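Local coordinates for UDP-galactopyranose mutase (Deinococcus radiodurans, PDB 3HDQ), which probably interconverts UDP-galactopyranose and UDP-galactofuranose, using a bound FAD cofactor, at residues V58-H63 with D242-A247. Numbering follows the deposited sequence.
Sequences VDRRPH and DYREIA. With FAD (flavin-adenine dinucleotide), chain L.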
loop_
_atom_site.group_PDB
_atom_site.type_symbol
_atom_site.label_atom_id
_atom_site.label_comp_id
_atom_site.label_asym_id
_atom_site.label_seq_id
_atom_site.Cartn_x
_atom_site.Cartn_y
_atom_site.Cartn_z
ATOM N N VAL A 58 -1.098 -9.191 -13.514
ATOM C CA VAL A 58 -0.289 -8.045 -13.867
ATOM C C VAL A 58 -1.150 -6.782 -13.970
ATOM O O VAL A 58 -2.326 -6.845 -14.330
ATOM C CB VAL A 58 0.485 -8.332 -15.167
ATOM C CG1 VAL A 58 -0.438 -8.256 -16.381
ATOM C CG2 VAL A 58 1.650 -7.381 -15.317
ATOM N N ASP A 59 -0.576 -5.637 -13.620
ATOM C CA ASP A 59 -1.246 -4.362 -13.864
ATOM C C ASP A 59 -0.197 -3.323 -14.212
ATOM O O ASP A 59 0.891 -3.303 -13.630
ATOM C CB ASP A 59 -2.064 -3.930 -12.639
ATOM C CG ASP A 59 -3.182 -2.938 -12.986
ATOM O OD1 ASP A 59 -2.890 -1.827 -13.490
ATOM O OD2 ASP A 59 -4.358 -3.268 -12.731
ATOM N N ARG A 60 -0.512 -2.455 -15.161
ATOM C CA ARG A 60 0.430 -1.411 -15.537
ATOM C C ARG A 60 0.496 -0.338 -14.462
ATOM O O ARG A 60 1.456 0.429 -14.413
ATOM C CB ARG A 60 0.044 -0.787 -16.881
ATOM C CG ARG A 60 -0.981 0.329 -16.774
ATOM C CD ARG A 60 -2.071 0.198 -17.831
ATOM N NE ARG A 60 -1.568 0.377 -19.192
ATOM C CZ ARG A 60 -2.324 0.278 -20.288
ATOM N NH1 ARG A 60 -3.624 0.013 -20.189
ATOM N NH2 ARG A 60 -1.777 0.443 -21.488
ATOM N N ARG A 61 -0.524 -0.270 -13.605
ATOM C CA ARG A 61 -0.481 0.679 -12.487
ATOM C C ARG A 61 0.459 0.156 -11.405
ATOM O O ARG A 61 0.802 -1.023 -11.413
ATOM C CB ARG A 61 -1.886 0.943 -11.940
ATOM C CG ARG A 61 -2.706 1.830 -12.856
ATOM C CD ARG A 61 -4.176 1.779 -12.509
ATOM N NE ARG A 61 -4.912 2.807 -13.240
ATOM C CZ ARG A 61 -6.229 2.811 -13.400
ATOM N NH1 ARG A 61 -6.962 1.841 -12.878
ATOM N NH2 ARG A 61 -6.812 3.784 -14.092
ATOM N N PRO A 62 0.907 1.031 -10.491
ATOM C CA PRO A 62 1.866 0.570 -9.478
ATOM C C PRO A 62 1.168 0.024 -8.249
ATOM O O PRO A 62 1.820 -0.167 -7.231
ATOM C CB PRO A 62 2.621 1.846 -9.083
ATOM C CG PRO A 62 1.831 3.015 -9.703
ATOM C CD PRO A 62 0.596 2.462 -10.351
ATOM N N HIS A 63 -0.133 -0.224 -8.334
ATOM C CA HIS A 63 -0.890 -0.713 -7.185
ATOM C C HIS A 63 -1.972 -1.671 -7.663
ATOM O O HIS A 63 -2.294 -1.687 -8.843
ATOM C CB HIS A 63 -1.541 0.462 -6.463
ATOM C CG HIS A 63 -2.521 1.206 -7.316
ATOM N ND1 HIS A 63 -3.729 0.666 -7.696
ATOM C CD2 HIS A 63 -2.460 2.436 -7.884
ATOM C CE1 HIS A 63 -4.377 1.535 -8.456
ATOM N NE2 HIS A 63 -3.629 2.615 -8.584
ATOM N N ASP A 242 2.807 -3.330 -18.120
ATOM C CA ASP A 242 1.890 -3.598 -19.227
ATOM C C ASP A 242 2.089 -5.047 -19.642
ATOM O O ASP A 242 3.226 -5.466 -19.842
ATOM C CB ASP A 242 2.203 -2.675 -20.409
ATOM C CG ASP A 242 1.078 -2.638 -21.444
ATOM O OD1 ASP A 242 0.768 -3.687 -22.048
ATOM O OD2 ASP A 242 0.510 -1.545 -21.655
ATOM N N TYR A 243 1.008 -5.816 -19.770
ATOM C CA TYR A 243 1.157 -7.232 -20.115
ATOM C C TYR A 243 2.008 -7.387 -21.366
ATOM O O TYR A 243 2.754 -8.358 -21.512
ATOM C CB TYR A 243 -0.189 -7.942 -20.292
ATOM C CG TYR A 243 -0.888 -7.647 -21.605
ATOM C CD1 TYR A 243 -0.874 -8.561 -22.649
ATOM C CD2 TYR A 243 -1.573 -6.454 -21.790
ATOM C CE1 TYR A 243 -1.522 -8.283 -23.857
ATOM C CE2 TYR A 243 -2.221 -6.167 -22.978
ATOM C CZ TYR A 243 -2.192 -7.082 -24.011
ATOM O OH TYR A 243 -2.840 -6.781 -25.188
ATOM N N ARG A 244 1.915 -6.414 -22.257
ATOM C CA ARG A 244 2.674 -6.477 -23.494
ATOM C C ARG A 244 4.191 -6.442 -23.289
ATOM O O ARG A 244 4.932 -7.003 -24.086
ATOM C CB ARG A 244 2.207 -5.395 -24.462
ATOM C CG ARG A 244 0.767 -5.623 -24.911
ATOM C CD ARG A 244 0.296 -4.552 -25.877
ATOM N NE ARG A 244 0.131 -3.253 -25.229
ATOM C CZ ARG A 244 -1.029 -2.613 -25.116
ATOM N NH1 ARG A 244 -2.138 -3.154 -25.618
ATOM N NH2 ARG A 244 -1.078 -1.428 -24.513
ATOM N N GLU A 245 4.660 -5.810 -22.218
ATOM C CA GLU A 245 6.094 -5.821 -21.929
ATOM C C GLU A 245 6.570 -7.211 -21.496
ATOM O O GLU A 245 7.768 -7.444 -21.367
ATOM C CB GLU A 245 6.457 -4.792 -20.858
ATOM C CG GLU A 245 5.996 -3.370 -21.156
ATOM C CD GLU A 245 6.252 -2.429 -19.991
ATOM O OE1 GLU A 245 5.305 -2.128 -19.235
ATOM O OE2 GLU A 245 7.412 -2.015 -19.812
ATOM N N ILE A 246 5.630 -8.139 -21.329
ATOM C CA ILE A 246 5.914 -9.408 -20.661
ATOM C C ILE A 246 5.485 -10.640 -21.465
ATOM O O ILE A 246 6.084 -11.711 -21.348
ATOM C CB ILE A 246 5.255 -9.411 -19.256
ATOM C CG1 ILE A 246 6.328 -9.520 -18.187
ATOM C CG2 ILE A 246 4.142 -10.452 -19.120
ATOM C CD1 ILE A 246 7.317 -8.400 -18.288
ATOM N N ALA A 247 4.463 -10.471 -22.299
ATOM C CA ALA A 247 3.810 -11.585 -22.993
ATOM C C ALA A 247 4.654 -12.348 -24.028
ATOM O O ALA A 247 4.302 -13.453 -24.415
ATOM C CB ALA A 247 2.505 -11.114 -23.624
HETATM P PA FAD L . -10.783 -1.784 -13.556
HETATM O O1A FAD L . -10.847 -1.300 -12.229
HETATM O O2A FAD L . -10.765 -0.698 -14.447
HETATM O O5B FAD L . -9.466 -2.589 -13.661
HETATM C C5B FAD L . -8.899 -3.020 -14.840
HETATM C C4B FAD L . -7.417 -2.969 -14.657
HETATM O O4B FAD L . -6.782 -3.405 -15.805
HETATM C C3B FAD L . -6.989 -1.535 -14.461
HETATM O O3B FAD L . -6.427 -1.305 -13.213
HETATM C C2B FAD L . -5.977 -1.303 -15.532
HETATM O O2B FAD L . -4.906 -0.612 -15.013
HETATM C C1B FAD L . -5.614 -2.693 -15.963
HETATM N N9A FAD L . -5.086 -2.712 -17.324
HETATM C C8A FAD L . -5.645 -2.247 -18.447
HETATM N N7A FAD L . -4.842 -2.446 -19.461
HETATM C C5A FAD L . -3.748 -3.041 -19.013
HETATM C C6A FAD L . -2.588 -3.477 -19.613
HETATM N N6A FAD L . -2.473 -3.486 -20.897
HETATM N N1A FAD L . -1.618 -4.062 -18.881
HETATM C C2A FAD L . -1.775 -4.207 -17.549
HETATM N N3A FAD L . -2.912 -3.780 -16.962
HETATM C C4A FAD L . -3.879 -3.198 -17.668
HETATM N N1 FAD L . -19.033 1.135 -8.720
HETATM C C2 FAD L . -19.865 0.924 -7.694
HETATM O O2 FAD L . -20.353 -0.148 -7.499
HETATM N N3 FAD L . -20.134 1.948 -6.878
HETATM C C4 FAD L . -19.573 3.163 -7.086
HETATM O O4 FAD L . -19.802 4.078 -6.371
HETATM C C4X FAD L . -18.751 3.353 -8.135
HETATM N N5 FAD L . -18.213 4.572 -8.341
HETATM C C5X FAD L . -17.386 4.762 -9.388
HETATM C C6 FAD L . -16.831 6.004 -9.583
HETATM C C7 FAD L . -15.989 6.209 -10.639
HETATM C C7M FAD L . -15.393 7.537 -10.866
HETATM C C8 FAD L . -15.689 5.183 -11.487
HETATM C C8M FAD L . -14.778 5.461 -12.622
HETATM C C9 FAD L . -16.240 3.934 -11.284
HETATM C C9A FAD L . -17.099 3.714 -10.237
HETATM N N10 FAD L . -17.647 2.485 -10.014
HETATM C C10 FAD L . -18.477 2.325 -8.962
HETATM C "C1'" FAD L . -17.461 1.361 -10.966
HETATM C "C2'" FAD L . -16.248 0.511 -10.665
HETATM O "O2'" FAD L . -15.153 1.345 -10.795
HETATM C "C3'" FAD L . -16.074 -0.655 -11.634
HETATM O "O3'" FAD L . -17.060 -1.588 -11.590
HETATM C "C4'" FAD L . -14.948 -1.523 -11.205
HETATM O "O4'" FAD L . -14.075 -0.665 -10.536
HETATM C "C5'" FAD L . -14.359 -2.154 -12.431
HETATM O "O5'" FAD L . -13.613 -3.294 -12.209
HETATM P P FAD L . -12.753 -3.857 -13.371
HETATM O O1P FAD L . -11.897 -4.858 -12.869
HETATM O O2P FAD L . -13.647 -4.428 -14.305
HETATM O O3P FAD L . -11.980 -2.671 -14.025
#
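Arg-60 and Asp-242 lie side by side at the adenosine end of the FAD site, where loops following strands 55-58 and 235-239 of the Rossmann-type parallel sheet meet. Their salt bridge, Arg-60 NH2 to Asp-242 OD2 at 3.0 Å, joins guanidinium and carboxylate planes turned 87° apart. Arg-60, bent at chi2 and chi3, carries its guanidinium over the adenine at a tilt, FAD C6A lying over one face. The other oxygen, Asp-242 OD1, accepts Arg-244 N in an Asx turn (3.0 Å), takes a weak bond from FAD N6A, and pairs by charge alone with Arg-244 NE, standing well out of that guanidinium plane. This shared carboxylate probably offsets the two arginines, Arg-60 NH2 and Arg-244 NH2 being 3.6 Å apart. Val-58 CG1 packs on Tyr-243 CB at 3.9 Å. Asp-59 leaves the backbone away from 242-247, and with CG anti to the backbone N (chi1 -158°) its carboxylate reaches the ribose, taking FAD O2B on OD1 (2.8 Å) and FAD O3B on OD2. An alanine here would probably leave both hydroxyls without this acceptor and the Asx turn closed by Arg-61 N without its oxygen. The Tyr-243 ring meets the adenine edge to edge, FAD N6A lying near the ring plane, and Tyr-243 N donates to FAD N1A over 3.3 Å.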